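PDB 2OFY: putative XRE-family transcriptional regulator from Rhodococcus sp., which probably binds DNA as a dimeric helix-turn-helix transcriptional regulator of the XRE family. Local coordinates for residues L20-S23 and A24-D27; S40-T43 and L44-I47; I60-V63 and A64-L67; D68-L71 and D72-A75. All coordinates share one frame; numbering follows the deposited sequence. Where two conformers were deposited one is given.

Contact 1. Residues L20-S23 and A24-D27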
loop_
_atom_site.group_PDB
_atom_site.type_symbol
_atom_site.label_atom_id
_atom_site.label_comp_id
_atom_site.label_asym_id
_atom_site.label_seq_id
_atom_site.Cartn_x
_atom_site.Cartn_y
_atom_site.Cartn_z
ATOM N N LEU A 20 -12.378 0.620 -7.786
ATOM C CA LEU A 20 -11.991 -0.798 -8.027
ATOM C C LEU A 20 -12.390 -1.714 -6.862
ATOM O O LEU A 20 -12.936 -2.822 -7.087
ATOM C CB LEU A 20 -10.469 -0.862 -8.156
ATOM C CG LEU A 20 -9.752 -1.513 -9.293
ATOM C CD1 LEU A 20 -10.554 -1.454 -10.620
ATOM C CD2 LEU A 20 -8.435 -0.780 -9.410
ATOM N N LEU A 21 -12.169 -1.238 -5.639
ATOM C CA LEU A 21 -12.539 -1.991 -4.426
ATOM C C LEU A 21 -14.080 -2.111 -4.360
ATOM O O LEU A 21 -14.630 -3.173 -4.021
ATOM C CB LEU A 21 -12.008 -1.306 -3.164
ATOM C CG LEU A 21 -10.470 -1.414 -3.118
ATOM C CD1 LEU A 21 -9.948 -0.632 -1.924
ATOM C CD2 LEU A 21 -10.009 -2.885 -3.075
ATOM N N ARG A 22 -14.774 -1.018 -4.675
ATOM C CA ARG A 22 -16.247 -1.073 -4.658
ATOM C C ARG A 22 -16.770 -2.106 -5.682
ATOM O O ARG A 22 -17.638 -2.902 -5.346
ATOM C CB ARG A 22 -16.850 0.342 -4.911
ATOM C CG ARG A 22 -18.408 0.390 -5.073
ATOM C CD ARG A 22 -19.033 -0.179 -3.901
ATOM N NE ARG A 22 -20.488 -0.383 -4.015
ATOM C CZ ARG A 22 -21.045 -1.573 -4.166
ATOM N NH1 ARG A 22 -20.290 -2.659 -4.309
ATOM N NH2 ARG A 22 -22.366 -1.656 -4.207
ATOM N N SER A 23 -16.224 -2.078 -6.892
ATOM C CA SER A 23 -16.660 -3.014 -7.940
ATOM C C SER A 23 -16.333 -4.433 -7.497
ATOM O O SER A 23 -17.142 -5.358 -7.707
ATOM C CB SER A 23 -15.933 -2.706 -9.252
ATOM O OG SER A 23 -16.420 -1.470 -9.762
ATOM N N ALA A 24 -15.158 -4.645 -6.887
ATOM C CA ALA A 24 -14.782 -6.002 -6.411
ATOM C C ALA A 24 -15.707 -6.503 -5.294
ATOM O O ALA A 24 -16.087 -7.688 -5.247
ATOM C CB ALA A 24 -13.344 -6.096 -5.983
ATOM N N ARG A 25 -16.162 -5.583 -4.461
ATOM C CA ARG A 25 -17.109 -5.950 -3.401
ATOM C C ARG A 25 -18.438 -6.408 -4.035
ATOM O O ARG A 25 -19.024 -7.408 -3.592
ATOM C CB ARG A 25 -17.294 -4.801 -2.425
ATOM C CG ARG A 25 -18.287 -5.180 -1.304
ATOM C CD ARG A 25 -18.253 -4.178 -0.173
ATOM N NE ARG A 25 -18.628 -2.819 -0.571
ATOM C CZ ARG A 25 -19.886 -2.378 -0.739
ATOM N NH1 ARG A 25 -20.979 -3.199 -0.645
ATOM N NH2 ARG A 25 -20.069 -1.088 -1.027
ATOM N N GLY A 26 -18.888 -5.714 -5.081
ATOM C CA GLY A 26 -20.091 -6.177 -5.800
ATOM C C GLY A 26 -21.241 -6.254 -4.820
ATOM O O GLY A 26 -21.506 -5.270 -4.116
ATOM N N ASP A 27 -21.937 -7.400 -4.752
ATOM C CA ASP A 27 -23.121 -7.493 -3.899
ATOM C C ASP A 27 -22.864 -7.828 -2.445
ATOM O O ASP A 27 -23.822 -7.959 -1.652
ATOM C CB ASP A 27 -24.125 -8.490 -4.502
ATOM C CG ASP A 27 -24.554 -8.087 -5.884
ATOM O OD1 ASP A 27 -24.719 -6.861 -6.103
ATOM O OD2 ASP A 27 -24.730 -8.969 -6.763
#
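The guanidinium groups of R22 and R25 lie flat on one another at the end of helix 8-25, their centres 3.7 Å apart and their planes only 19° out of parallel. The overlap is staggered: NH1 of R22 sits over the centre of the R25 group, whereas NH2 of R25 comes down near the rim of the R22 group, 3.1 Å from R22 NE. R22 reaches this place by setting off anti to its own backbone nitrogen and then bending at chi2 (57°), which carries the chain along the helix surface toward the C-terminus. Its NH1 donates to G26 O at 2.9 Å, in the carbonyl plane and on a lone pair; the oxygen also lies close to the guanidinium plane, and this edge-on bond helps fix the rotation of the group. Beneath it the backbone ends regularly, with G26 N bonded to R22 O at 3.1 Å, before G26 takes a positive phi and the chain leaves the helix. In the next shell, R25 NE forms a salt bridge with E48, at the end of helix 41-48, while R25 NH1 donates to M28 O. The R25-E48 salt bridge thereby joins helix 8-25 to the end of the putative recognition helix, much like the arginine-glutamate pair of phage 434 repressor. The two like charges can stack probably because E48 and the carbonyl oxygens of G26 and M28 offset their repulsion.

Contact 2. Residues S40-T43 and L44-I47; sequences SVET and LRKI
T43 O accepts from I47 N at 2.7 Å, and the side chains of the two residues also meet: CG2 of T43, anti to its backbone nitrogen, touches CD1 of I47 at 3.7 Å, the two branches crossing at a slant. Two residues earlier, R45 N bonds to V41 O at 2.8 Å. The helix opens at S40, the N-cap, whose OG receives T43 N at 2.9 Å and so occupies an amide that has no carbonyl ahead of it within the helix. Helix 41-48 is the second element of the helix-turn-helix and, by its place in the XRE fold, the probable recognition helix. Its inner side carries L44, set against M30 and V33 of helix 30-37, and I47, which reaches T59 and I60 of helix 57-66. On the outer side R45 was deposited in two conformers, and in the one described NE donates to E42 OE1 at 2.9 Å in a salt bridge, less certain for the residue as a whole. The oxygen is used on its syn side and lies near the guanidinium plane, with the two flat groups turned 28° apart. In this conformer a bend at chi3 (-41°) brings NE there and leaves NH2 beside CG1 of V41 at 3.5 Å. The extended chain of K46 starts over the backbone, with CG 3.4 Å from E42 O, while E42 OE2 makes a long, weak ion pair with R51.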
loop_
_atom_site.group_PDB
_atom_site.type_symbol
_atom_site.label_atom_id
_atom_site.label_comp_id
_atom_site.label_asym_id
_atom_site.label_seq_id
_atom_site.Cartn_x
_atom_site.Cartn_y
_atom_site.Cartn_z
ATOM N N SER A 40 -13.435 -0.348 10.153
ATOM C CA SER A 40 -14.810 0.119 10.324
ATOM C C SER A 40 -15.508 0.271 8.983
ATOM O O SER A 40 -14.852 0.460 7.947
ATOM C CB SER A 40 -14.845 1.466 11.021
ATOM O OG SER A 40 -14.147 2.424 10.248
ATOM N N VAL A 41 -16.844 0.268 9.032
ATOM C CA VAL A 41 -17.614 0.544 7.787
ATOM C C VAL A 41 -17.307 1.985 7.334
ATOM O O VAL A 41 -17.153 2.239 6.113
ATOM C CB VAL A 41 -19.114 0.335 7.978
ATOM C CG1 VAL A 41 -19.934 1.126 6.939
ATOM C CG2 VAL A 41 -19.432 -1.141 7.922
ATOM N N GLU A 42 -17.186 2.899 8.305
ATOM C CA GLU A 42 -16.795 4.255 7.949
ATOM C C GLU A 42 -15.493 4.313 7.156
ATOM O O GLU A 42 -15.424 4.996 6.143
ATOM C CB GLU A 42 -16.791 5.252 9.143
ATOM C CG GLU A 42 -18.121 6.047 9.155
ATOM C CD GLU A 42 -18.711 6.238 7.735
ATOM O OE1 GLU A 42 -19.919 5.927 7.526
ATOM O OE2 GLU A 42 -17.939 6.632 6.808
ATOM N N THR A 43 -14.482 3.573 7.589
ATOM C CA THR A 43 -13.225 3.528 6.844
ATOM C C THR A 43 -13.417 2.957 5.425
ATOM O O THR A 43 -12.928 3.555 4.444
ATOM C CB THR A 43 -12.108 2.848 7.707
ATOM O OG1 THR A 43 -11.844 3.666 8.853
ATOM C CG2 THR A 43 -10.864 2.564 6.871
ATOM N N LEU A 44 -14.163 1.853 5.310
ATOM C CA LEU A 44 -14.357 1.196 3.996
ATOM C C LEU A 44 -15.109 2.162 3.072
ATOM O O LEU A 44 -14.717 2.333 1.921
ATOM C CB LEU A 44 -15.160 -0.076 4.175
ATOM C CG LEU A 44 -15.327 -0.837 2.858
ATOM C CD1 LEU A 44 -13.995 -1.078 2.163
ATOM C CD2 LEU A 44 -16.112 -2.131 3.145
ATOM N N ARG A 45 -16.135 2.830 3.602
ATOM C CA ARG A 45 -16.879 3.826 2.835
ATOM C C ARG A 45 -15.967 4.917 2.281
ATOM O O ARG A 45 -16.065 5.298 1.125
ATOM C CB ARG A 45 -17.974 4.469 3.702
ATOM C CG ARG A 45 -18.858 5.441 2.919
ATOM C CD ARG A 45 -19.914 6.106 3.795
ATOM N NE ARG A 45 -20.538 5.186 4.747
ATOM C CZ ARG A 45 -21.516 4.323 4.470
ATOM N NH1 ARG A 45 -22.025 4.226 3.243
ATOM N NH2 ARG A 45 -21.999 3.556 5.442
ATOM N N LYS A 46 -15.138 5.475 3.170
ATOM C CA LYS A 46 -14.234 6.515 2.765
ATOM C C LYS A 46 -13.243 5.979 1.766
ATOM O O LYS A 46 -12.930 6.666 0.794
ATOM C CB LYS A 46 -13.513 7.039 3.999
ATOM C CG LYS A 46 -14.446 7.959 4.814
ATOM C CD LYS A 46 -13.711 8.413 6.100
ATOM C CE LYS A 46 -14.663 9.299 6.913
ATOM N NZ LYS A 46 -14.228 9.510 8.325
ATOM N N ILE A 47 -12.744 4.757 1.978
ATOM C CA ILE A 47 -11.797 4.199 0.952
ATOM C C ILE A 47 -12.526 4.067 -0.411
ATOM O O ILE A 47 -12.018 4.480 -1.446
ATOM C CB ILE A 47 -11.218 2.836 1.389
ATOM C CG1 ILE A 47 -10.208 3.078 2.542
ATOM C CG2 ILE A 47 -10.564 2.141 0.161
ATOM C CD1 ILE A 47 -9.997 1.758 3.315
#

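Contact 3. Residues I60-V63 and A64-L67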
loop_
_atom_site.group_PDB
_atom_site.type_symbol
_atom_site.label_atom_id
_atom_site.label_comp_id
_atom_site.label_asym_id
_atom_site.label_seq_id
_atom_site.Cartn_x
_atom_site.Cartn_y
_atom_site.Cartn_z
ATOM N N ILE A 60 -5.436 -1.623 2.706
ATOM C CA ILE A 60 -5.824 -2.003 1.353
ATOM C C ILE A 60 -5.537 -3.510 1.150
ATOM O O ILE A 60 -6.345 -4.245 0.534
ATOM C CB ILE A 60 -5.131 -1.125 0.326
ATOM C CG1 ILE A 60 -5.530 0.353 0.513
ATOM C CG2 ILE A 60 -5.398 -1.627 -1.059
ATOM C CD1 ILE A 60 -7.056 0.636 0.499
ATOM N N ALA A 61 -4.389 -3.961 1.664
ATOM C CA ALA A 61 -4.056 -5.365 1.608
ATOM C C ALA A 61 -5.139 -6.222 2.265
ATOM O O ALA A 61 -5.474 -7.259 1.779
ATOM C CB ALA A 61 -2.689 -5.594 2.292
ATOM N N ALA A 62 -5.651 -5.797 3.413
ATOM C CA ALA A 62 -6.589 -6.629 4.147
ATOM C C ALA A 62 -7.895 -6.675 3.369
ATOM O O ALA A 62 -8.568 -7.705 3.343
ATOM C CB ALA A 62 -6.793 -6.067 5.537
ATOM N N VAL A 63 -8.291 -5.540 2.818
ATOM C CA VAL A 63 -9.593 -5.486 2.109
ATOM C C VAL A 63 -9.443 -6.335 0.832
ATOM O O VAL A 63 -10.314 -7.147 0.484
ATOM C CB VAL A 63 -10.013 -4.074 1.773
ATOM C CG1 VAL A 63 -11.216 -4.073 0.744
ATOM C CG2 VAL A 63 -10.318 -3.283 3.055
ATOM N N ALA A 64 -8.345 -6.165 0.130
ATOM C CA ALA A 64 -8.107 -6.962 -1.104
ATOM C C ALA A 64 -8.146 -8.445 -0.825
ATOM O O ALA A 64 -8.768 -9.227 -1.579
ATOM C CB ALA A 64 -6.738 -6.537 -1.806
ATOM N N ARG A 65 -7.508 -8.876 0.260
ATOM C CA ARG A 65 -7.550 -10.328 0.587
ATOM C C ARG A 65 -8.997 -10.821 0.812
ATOM O O ARG A 65 -9.369 -11.859 0.318
ATOM C CB ARG A 65 -6.625 -10.699 1.718
ATOM C CG ARG A 65 -6.720 -9.906 2.955
ATOM C CD ARG A 65 -7.561 -10.562 4.029
ATOM N NE ARG A 65 -7.518 -9.803 5.272
ATOM C CZ ARG A 65 -8.094 -10.198 6.394
ATOM N NH1 ARG A 65 -8.747 -11.369 6.400
ATOM N NH2 ARG A 65 -7.984 -9.451 7.508
ATOM N N VAL A 66 -9.810 -10.059 1.542
ATOM C CA VAL A 66 -11.210 -10.423 1.810
ATOM C C VAL A 66 -11.957 -10.561 0.475
ATOM O O VAL A 66 -12.815 -11.471 0.321
ATOM C CB VAL A 66 -11.905 -9.404 2.751
ATOM C CG1 VAL A 66 -13.444 -9.641 2.838
ATOM C CG2 VAL A 66 -11.248 -9.414 4.206
ATOM N N LEU A 67 -11.623 -9.684 -0.483
ATOM C CA LEU A 67 -12.291 -9.646 -1.793
ATOM C C LEU A 67 -11.674 -10.576 -2.828
ATOM O O LEU A 67 -12.118 -10.577 -3.997
ATOM C CB LEU A 67 -12.338 -8.208 -2.337
ATOM C CG LEU A 67 -13.000 -7.201 -1.402
ATOM C CD1 LEU A 67 -12.791 -5.825 -2.044
ATOM C CD2 LEU A 67 -14.528 -7.528 -1.279
#
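Successive i to i+4 bonds carry the backbone through I60-L67, from A64 N to I60 O at 2.8 Å to L67 N on V63 O at 3.0 Å. This is most of helix 57-66 and the residue that follows it; the helix is the fourth of the five of the XRE-type DNA-binding fold and packs against the helix-turn-helix formed by 30-37 and 41-48. V63 and L67 lie side by side and point the same way; V63 CG1 meets L67 CD1 at 3.7 Å. From there V63 continues onto A37 and L67 onto V33, both of helix 30-37, while L67 also touches A24 of helix 8-25. I60, A61 and A64 pack on L71 of helix 71-75, and I60 further packs on F57 of the second subunit. The small A64 keeps CB 3.3 Å from I60 O, one turn back. On the outer surface R65 folds back with chi1 at 51°, placing CG between its backbone nitrogen and carbonyl carbon; its modelled position close to A62 O is doubtful. At the other end of the V63-L67 pair, CG of L67 lies 3.3 Å from V63 O, the same oxygen that takes the L67 amide.

Contact 4. Residues D68-L71 and D72-A75; sequences DLSL and DDVA
Apolar packing joins L69 to V74: the two side chains cross at about a right angle, with CD2 of L69 3.5 Å from CG2 of V74. L69 continues onto L21 and A24 of helix 8-25, and V74 onto L17, so this pair seats the short helix 71-75 against the first. The backbone bonds begin at once, V74 N donating to S70 O at 3.1 Å and A75 N to L71 O at 2.8 Å. Capping falls to S70, the N-cap residue. Its OG stands anti to the backbone nitrogen (chi1 162°), which brings it to the amides of the first turn, and accepts weakly from both D72 N, at 3.2 Å, and D73 N, at 3.4 Å. Two waters bridge S70 and D73. One molecule accepts from S70 N and donates to D73 OD2 at 2.8 Å; another donates to S70 OG at 2.7 Å and, weakly, to D73 OD1. D73 therefore reaches the start of its own helix through solvent, and its OD2 also rests 3.4 Å from S70 CB. The last set of bonds crosses the dimer interface: OD2 of D72 pairs with S70 OG and D72 N of the second subunit, OD1 with its L71 N, and the S70 and L71 bonds are returned by D72 of the second subunit. Carboxylates gathered at two helix N-termini probably gain from the helix dipoles, which would help keep D72 ionised within the interface.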
loop_
_atom_site.group_PDB
_atom_site.type_symbol
_atom_site.label_atom_id
_atom_site.label_comp_id
_atom_site.label_asym_id
_atom_site.label_seq_id
_atom_site.Cartn_x
_atom_site.Cartn_y
_atom_site.Cartn_z
ATOM N N ASP A 68 -10.683 -11.386 -2.406
ATOM C CA ASP A 68 -9.921 -12.246 -3.315
ATOM C C ASP A 68 -9.424 -11.497 -4.518
ATOM O O ASP A 68 -9.523 -11.967 -5.673
ATOM C CB ASP A 68 -10.732 -13.432 -3.780
ATOM C CG ASP A 68 -10.163 -14.705 -3.277
ATOM O OD1 ASP A 68 -9.476 -15.385 -4.081
ATOM O OD2 ASP A 68 -10.367 -14.999 -2.071
ATOM N N LEU A 69 -8.857 -10.348 -4.221
ATOM C CA LEU A 69 -8.422 -9.437 -5.260
ATOM C C LEU A 69 -6.889 -9.350 -5.157
ATOM O O LEU A 69 -6.360 -9.260 -4.057
ATOM C CB LEU A 69 -9.146 -8.123 -4.988
ATOM C CG LEU A 69 -8.939 -6.920 -5.849
ATOM C CD1 LEU A 69 -9.481 -7.192 -7.262
ATOM C CD2 LEU A 69 -9.596 -5.640 -5.199
ATOM N N SER A 70 -6.174 -9.487 -6.282
ATOM C CA SER A 70 -4.713 -9.367 -6.253
ATOM C C SER A 70 -4.297 -7.900 -6.230
ATOM O O SER A 70 -4.793 -7.108 -7.031
ATOM C CB SER A 70 -4.085 -10.035 -7.494
ATOM O OG SER A 70 -2.744 -9.594 -7.720
ATOM N N LEU A 71 -3.408 -7.549 -5.302
ATOM C CA LEU A 71 -2.877 -6.165 -5.200
ATOM C C LEU A 71 -2.134 -5.763 -6.474
ATOM O O LEU A 71 -2.124 -4.593 -6.808
ATOM C CB LEU A 71 -1.937 -6.053 -4.020
ATOM C CG LEU A 71 -2.627 -6.160 -2.641
ATOM C CD1 LEU A 71 -1.674 -6.127 -1.470
ATOM C CD2 LEU A 71 -3.670 -5.069 -2.475
ATOM N N ASP A 72 -1.490 -6.712 -7.142
ATOM C CA ASP A 72 -0.797 -6.393 -8.406
ATOM C C ASP A 72 -1.787 -6.012 -9.475
ATOM O O ASP A 72 -1.514 -5.077 -10.254
ATOM C CB ASP A 72 0.052 -7.572 -8.845
ATOM C CG ASP A 72 1.091 -7.829 -7.853
ATOM O OD1 ASP A 72 1.984 -6.952 -7.722
ATOM O OD2 ASP A 72 0.915 -8.799 -7.083
ATOM N N ASP A 73 -2.941 -6.701 -9.490
ATOM C CA ASP A 73 -3.986 -6.370 -10.457
ATOM C C ASP A 73 -4.532 -4.963 -10.175
ATOM O O ASP A 73 -4.816 -4.196 -11.073
ATOM C CB ASP A 73 -5.104 -7.403 -10.450
ATOM C CG ASP A 73 -4.673 -8.766 -11.036
ATOM O OD1 ASP A 73 -3.712 -8.840 -11.838
ATOM O OD2 ASP A 73 -5.344 -9.773 -10.663
ATOM N N VAL A 74 -4.644 -4.628 -8.905
ATOM C CA VAL A 74 -5.160 -3.317 -8.492
ATOM C C VAL A 74 -4.152 -2.193 -8.819
ATOM O O VAL A 74 -4.537 -1.197 -9.422
ATOM C CB VAL A 74 -5.456 -3.348 -6.984
ATOM C CG1 VAL A 74 -5.626 -1.919 -6.370
ATOM C CG2 VAL A 74 -6.733 -4.205 -6.730
ATOM N N ALA A 75 -2.895 -2.390 -8.427
ATOM C CA ALA A 75 -1.847 -1.372 -8.661
ATOM C C ALA A 75 -1.673 -1.085 -10.151
ATOM O O ALA A 75 -1.306 0.021 -10.514
ATOM C CB ALA A 75 -0.543 -1.801 -8.044
HETATM O O HOH W 1 -7.475 -9.723 -8.917
HETATM O O HOH W 2 -2.187 -10.888 -9.981
#

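Contacts 1, 3 and 4 meet around L21, A24, L67 and L69. L21 CD2 of contact 1 lies 3.5 Å from L69 CD2 of contact 4, and R25 CA lies 3.7 Å from L67 CD2 of contact 3. Contact 2 joins the same core through I47, whose CG2 is 3.5 Å from L21 CD1 and 3.8 Å from I60 CD1. Contact 3 runs into contact 4 along the chain, with a probable hydrogen bond from L69 N to A64 O (2.9 Å). Contacts 2 and 4, centres about 19 Å apart, lie on opposite sides of the chain's centre: the probable DNA-reading helix on one, the dimer interface on the other.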